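Local structure of PA4485 (Pseudomonas aeruginosa, 4AVR) at residues A[28-32]-A[52-56]; A[43-47]-A[78-82]. The protein probably acts as a lytic transglycosylase of the RlpA family, cleaving peptidoglycan with a preference for naked glycan strands that lack stem peptides. All coordinates share one frame; numbering follows the deposited sequence.

Contact 1 (A[28-32]-A[52-56])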
loop_
_atom_site.group_PDB
_atom_site.type_symbol
_atom_site.label_atom_id
_atom_site.label_comp_id
_atom_site.label_asym_id
_atom_site.label_seq_id
_atom_site.Cartn_x
_atom_site.Cartn_y
_atom_site.Cartn_z
ATOM N N ALA A 28 -7.544 1.517 11.307
ATOM C CA ALA A 28 -7.156 2.498 12.319
ATOM C C ALA A 28 -6.822 3.824 11.630
ATOM O O ALA A 28 -6.638 3.861 10.419
ATOM C CB ALA A 28 -5.962 1.987 13.103
ATOM N N MET A 29 -6.739 4.899 12.406
ATOM C CA MET A 29 -6.322 6.214 11.901
ATOM C C MET A 29 -4.898 6.477 12.353
ATOM O O MET A 29 -4.639 7.307 13.225
ATOM C CB MET A 29 -7.261 7.298 12.394
ATOM C CG MET A 29 -8.641 7.197 11.753
ATOM S SD MET A 29 -8.641 7.556 9.981
ATOM C CE MET A 29 -8.378 9.316 9.963
ATOM N N THR A 30 -3.971 5.749 11.754
ATOM C CA THR A 30 -2.580 5.735 12.178
ATOM C C THR A 30 -1.677 6.152 11.031
ATOM O O THR A 30 -2.078 6.166 9.852
ATOM C CB THR A 30 -2.160 4.349 12.715
ATOM O OG1 THR A 30 -2.469 3.343 11.745
ATOM C CG2 THR A 30 -2.901 4.030 14.003
ATOM N N ALA A 31 -0.436 6.484 11.385
ATOM C CA ALA A 31 0.544 6.916 10.414
ATOM C C ALA A 31 1.972 6.709 10.897
ATOM O O ALA A 31 2.251 6.576 12.087
ATOM C CB ALA A 31 0.326 8.385 10.051
ATOM N N ALA A 32 2.875 6.713 9.924
ATOM C CA ALA A 32 4.316 6.681 10.123
ATOM C C ALA A 32 4.920 8.053 9.936
ATOM O O ALA A 32 4.568 8.758 8.992
ATOM C CB ALA A 32 4.964 5.728 9.132
ATOM N N SER A 52 -9.053 16.997 5.184
ATOM C CA SER A 52 -8.157 16.789 6.312
ATOM C C SER A 52 -8.648 15.687 7.227
ATOM O O SER A 52 -9.844 15.407 7.321
ATOM C CB SER A 52 -7.961 18.075 7.110
ATOM O OG SER A 52 -9.118 18.458 7.799
ATOM N N VAL A 53 -7.681 15.044 7.877
ATOM C CA VAL A 53 -7.930 14.026 8.901
ATOM C C VAL A 53 -6.930 14.213 10.028
ATOM O O VAL A 53 -5.932 14.912 9.868
ATOM C CB VAL A 53 -7.795 12.587 8.358
ATOM C CG1 VAL A 53 -8.769 12.335 7.213
ATOM C CG2 VAL A 53 -6.379 12.284 7.940
ATOM N N VAL A 54 -7.201 13.570 11.164
ATOM C CA VAL A 54 -6.239 13.488 12.264
ATOM C C VAL A 54 -5.804 12.035 12.405
ATOM O O VAL A 54 -6.642 11.123 12.471
ATOM C CB VAL A 54 -6.837 14.016 13.572
ATOM C CG1 VAL A 54 -5.849 13.841 14.715
ATOM C CG2 VAL A 54 -7.207 15.484 13.422
ATOM N N VAL A 55 -4.494 11.830 12.408
ATOM C CA VAL A 55 -3.909 10.503 12.600
ATOM C C VAL A 55 -3.030 10.489 13.838
ATOM O O VAL A 55 -2.620 11.532 14.350
ATOM C CB VAL A 55 -3.089 10.054 11.372
ATOM C CG1 VAL A 55 -3.987 9.862 10.150
ATOM C CG2 VAL A 55 -1.942 11.025 11.090
ATOM N N ARG A 56 -2.779 9.273 14.318
ATOM C CA ARG A 56 -1.924 9.009 15.471
ATOM C C ARG A 56 -0.668 8.295 14.975
ATOM O O ARG A 56 -0.762 7.307 14.240
ATOM C CB ARG A 56 -2.730 8.091 16.414
ATOM C CG ARG A 56 -2.034 7.568 17.642
ATOM C CD ARG A 56 -3.023 6.771 18.487
ATOM N NE ARG A 56 -3.593 5.577 17.831
ATOM C CZ ARG A 56 -3.016 4.380 17.827
ATOM N NH1 ARG A 56 -1.846 4.183 18.428
ATOM N NH2 ARG A 56 -3.616 3.360 17.238
#
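Strand 30-32 pairs in parallel with strand 52-56 through a single bridge, Thr30 with Arg56, and the two short axes diverge by 69°. This is a piece of the double-psi beta-barrel, the fold of the RlpA family. Two backbone bonds flank the bridge. Arg56 N gives its hydrogen to Met29 O at 2.9 Å, with an N-H...O angle of 158°. Ala31 N then reaches Arg56 O at 3.0 Å, in a more bent bond whose donor stands above the carbonyl plane. Ala31 also shares a backbone hydrogen bond with Asn58, so the pairing runs on past Arg56.

Thr30 and Arg56 project from the same face of the sheet and lie side by side. The Thr30 methyl CG2 sits over one face of the guanidinium, 3.4 Å from Arg56 NH2. The Arg56 chain is extended as far as CD and bends at chi3 (62°), which turns the guanidinium back over that methyl. Its NH1 forms a salt bridge with Glu22.

Val53 and Val55 lie on the opposite face from Arg56, where Val55 touches Ala75 and Val53 touches Leu79 of helix 73-79. On this side Ala31 CB packs against Val55 CG2 at 3.6 Å. The Met29 chain is folded at chi2 and chi3, which brings its CE over strand 52-56. The Met29 side chain crosses that of Val53 at about a right angle. Its terminal methyl CE lies 3.7 Å from Val53 CB and 3.5 Å from Val54 O.

Contact 2 (A[43-47]-A[78-82])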
loop_
_atom_site.group_PDB
_atom_site.type_symbol
_atom_site.label_atom_id
_atom_site.label_comp_id
_atom_site.label_asym_id
_atom_site.label_seq_id
_atom_site.Cartn_x
_atom_site.Cartn_y
_atom_site.Cartn_z
ATOM N N ARG A 43 -2.697 16.580 12.435
ATOM C CA ARG A 43 -3.664 16.920 11.398
ATOM C C ARG A 43 -2.962 16.935 10.044
ATOM O O ARG A 43 -1.984 17.655 9.852
ATOM C CB ARG A 43 -4.335 18.264 11.650
ATOM C CG ARG A 43 -5.419 18.567 10.613
ATOM C CD ARG A 43 -6.309 19.740 11.009
ATOM N NE ARG A 43 -7.336 19.267 11.951
ATOM C CZ ARG A 43 -7.544 19.676 13.207
ATOM N NH1 ARG A 43 -6.838 20.661 13.767
ATOM N NH2 ARG A 43 -8.516 19.092 13.907
ATOM N N VAL A 44 -3.487 16.142 9.119
ATOM C CA VAL A 44 -2.956 16.018 7.773
ATOM C C VAL A 44 -3.978 16.624 6.813
ATOM O O VAL A 44 -5.141 16.240 6.845
ATOM C CB VAL A 44 -2.735 14.537 7.414
ATOM C CG1 VAL A 44 -2.135 14.413 6.027
ATOM C CG2 VAL A 44 -1.866 13.864 8.460
ATOM N N THR A 45 -3.536 17.557 5.969
ATOM C CA THR A 45 -4.398 18.180 4.974
ATOM C C THR A 45 -3.858 17.852 3.592
ATOM O O THR A 45 -2.706 18.144 3.282
ATOM C CB THR A 45 -4.442 19.705 5.151
ATOM O OG1 THR A 45 -4.895 20.023 6.464
ATOM C CG2 THR A 45 -5.363 20.360 4.120
ATOM N N ASN A 46 -4.694 17.239 2.763
ATOM C CA ASN A 46 -4.377 16.977 1.374
ATOM C C ASN A 46 -4.469 18.297 0.614
ATOM O O ASN A 46 -5.541 18.892 0.524
ATOM C CB ASN A 46 -5.355 15.941 0.807
ATOM C CG ASN A 46 -5.066 15.556 -0.626
ATOM O OD1 ASN A 46 -4.449 16.300 -1.377
ATOM N ND2 ASN A 46 -5.537 14.379 -1.027
ATOM N N LEU A 47 -3.344 18.779 0.108
ATOM C CA LEU A 47 -3.320 20.090 -0.534
ATOM C C LEU A 47 -3.980 20.088 -1.906
ATOM O O LEU A 47 -4.305 21.154 -2.433
ATOM C CB LEU A 47 -1.900 20.628 -0.587
ATOM C CG LEU A 47 -1.327 20.914 0.805
ATOM C CD1 LEU A 47 0.201 20.972 0.787
ATOM C CD2 LEU A 47 -1.891 22.211 1.333
ATOM N N GLY A 78 -10.234 9.168 4.033
ATOM C CA GLY A 78 -10.628 10.478 4.551
ATOM C C GLY A 78 -9.940 11.630 3.825
ATOM O O GLY A 78 -10.503 12.708 3.711
ATOM N N LEU A 79 -8.728 11.377 3.332
ATOM C CA LEU A 79 -7.957 12.374 2.581
ATOM C C LEU A 79 -8.299 12.402 1.095
ATOM O O LEU A 79 -7.807 13.264 0.372
ATOM C CB LEU A 79 -6.467 12.121 2.779
ATOM C CG LEU A 79 -5.934 12.445 4.170
ATOM C CD1 LEU A 79 -4.578 11.786 4.386
ATOM C CD2 LEU A 79 -5.834 13.945 4.381
ATOM N N GLY A 80 -9.129 11.478 0.627
ATOM C CA GLY A 80 -9.454 11.395 -0.791
ATOM C C GLY A 80 -8.281 11.056 -1.684
ATOM O O GLY A 80 -8.210 11.513 -2.826
ATOM N N MET A 81 -7.359 10.241 -1.178
ATOM C CA MET A 81 -6.113 9.927 -1.892
ATOM C C MET A 81 -5.990 8.462 -2.335
ATOM O O MET A 81 -4.915 8.037 -2.756
ATOM C CB MET A 81 -4.888 10.364 -1.087
ATOM C CG MET A 81 -4.635 9.570 0.155
ATOM S SD MET A 81 -3.279 10.198 1.174
ATOM C CE MET A 81 -1.892 9.495 0.336
ATOM N N ILE A 82 -7.070 7.697 -2.264
ATOM C CA ILE A 82 -6.986 6.274 -2.620
ATOM C C ILE A 82 -6.570 6.094 -4.079
ATOM O O ILE A 82 -5.688 5.280 -4.376
ATOM C CB ILE A 82 -8.303 5.540 -2.307
ATOM C CG1 ILE A 82 -8.506 5.455 -0.789
ATOM C CG2 ILE A 82 -8.345 4.161 -2.950
ATOM C CD1 ILE A 82 -7.550 4.497 -0.086
#
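The one hydrogen bond between 43-47 and 78-82 runs from Asn46 ND2 to Leu79 O, at 2.9 Å with an N-H...O angle of 147°. With chi1 at -178° the Asn46 CG stands opposite the backbone N, and the amide reaches out from the strand to the helix end. The fit is not flat: the donor is tilted 28° from the carbonyl plane. The other end of the amide is also held, because Asn46 OD1 accepts from Asp48 N. Leu79 O takes a second bond from Asn49 ND2, so two asparagine side chains grip this carbonyl.

The apolar contact is made by the buried Leu79. Its CD1 meets Val44 CG1 at 3.9 Å, and the two side chains cross at about a right angle. Val44 also touches Val89 of strand 87-93.

Van der Waals packing on the backbone is left to the other methyl of Leu79, whose CD2 lies 3.4 Å from Val44 O.

Gly80, with positive phi, ends helix 73-79 in a Schellman motif. Through Asn46 and Leu79, strand 41-46 receives the C-terminal end of this helix, which packs on the sheet of the double-psi beta-barrel.

In the fold
Contacts 1 and 2 lie with their centres about 10 Å apart and share one sheet. Strands 41-46 and 52-59 are antiparallel neighbours in it, and Val53 O lies 2.8 Å from Val44 N, a probable hydrogen bond. Contact 1 pairs strand 52-59 with strand 30-32 on its other edge. Contact 2 joins strand 41-46 to the end of helix 73-79. The same helix reaches contact 1: Val53 CG1 packs 3.7 Å from Gly78 C. Along the chain the segments of the two contacts alternate. In the sheet, strand 52-59 lies between strands 30-32 and 41-46.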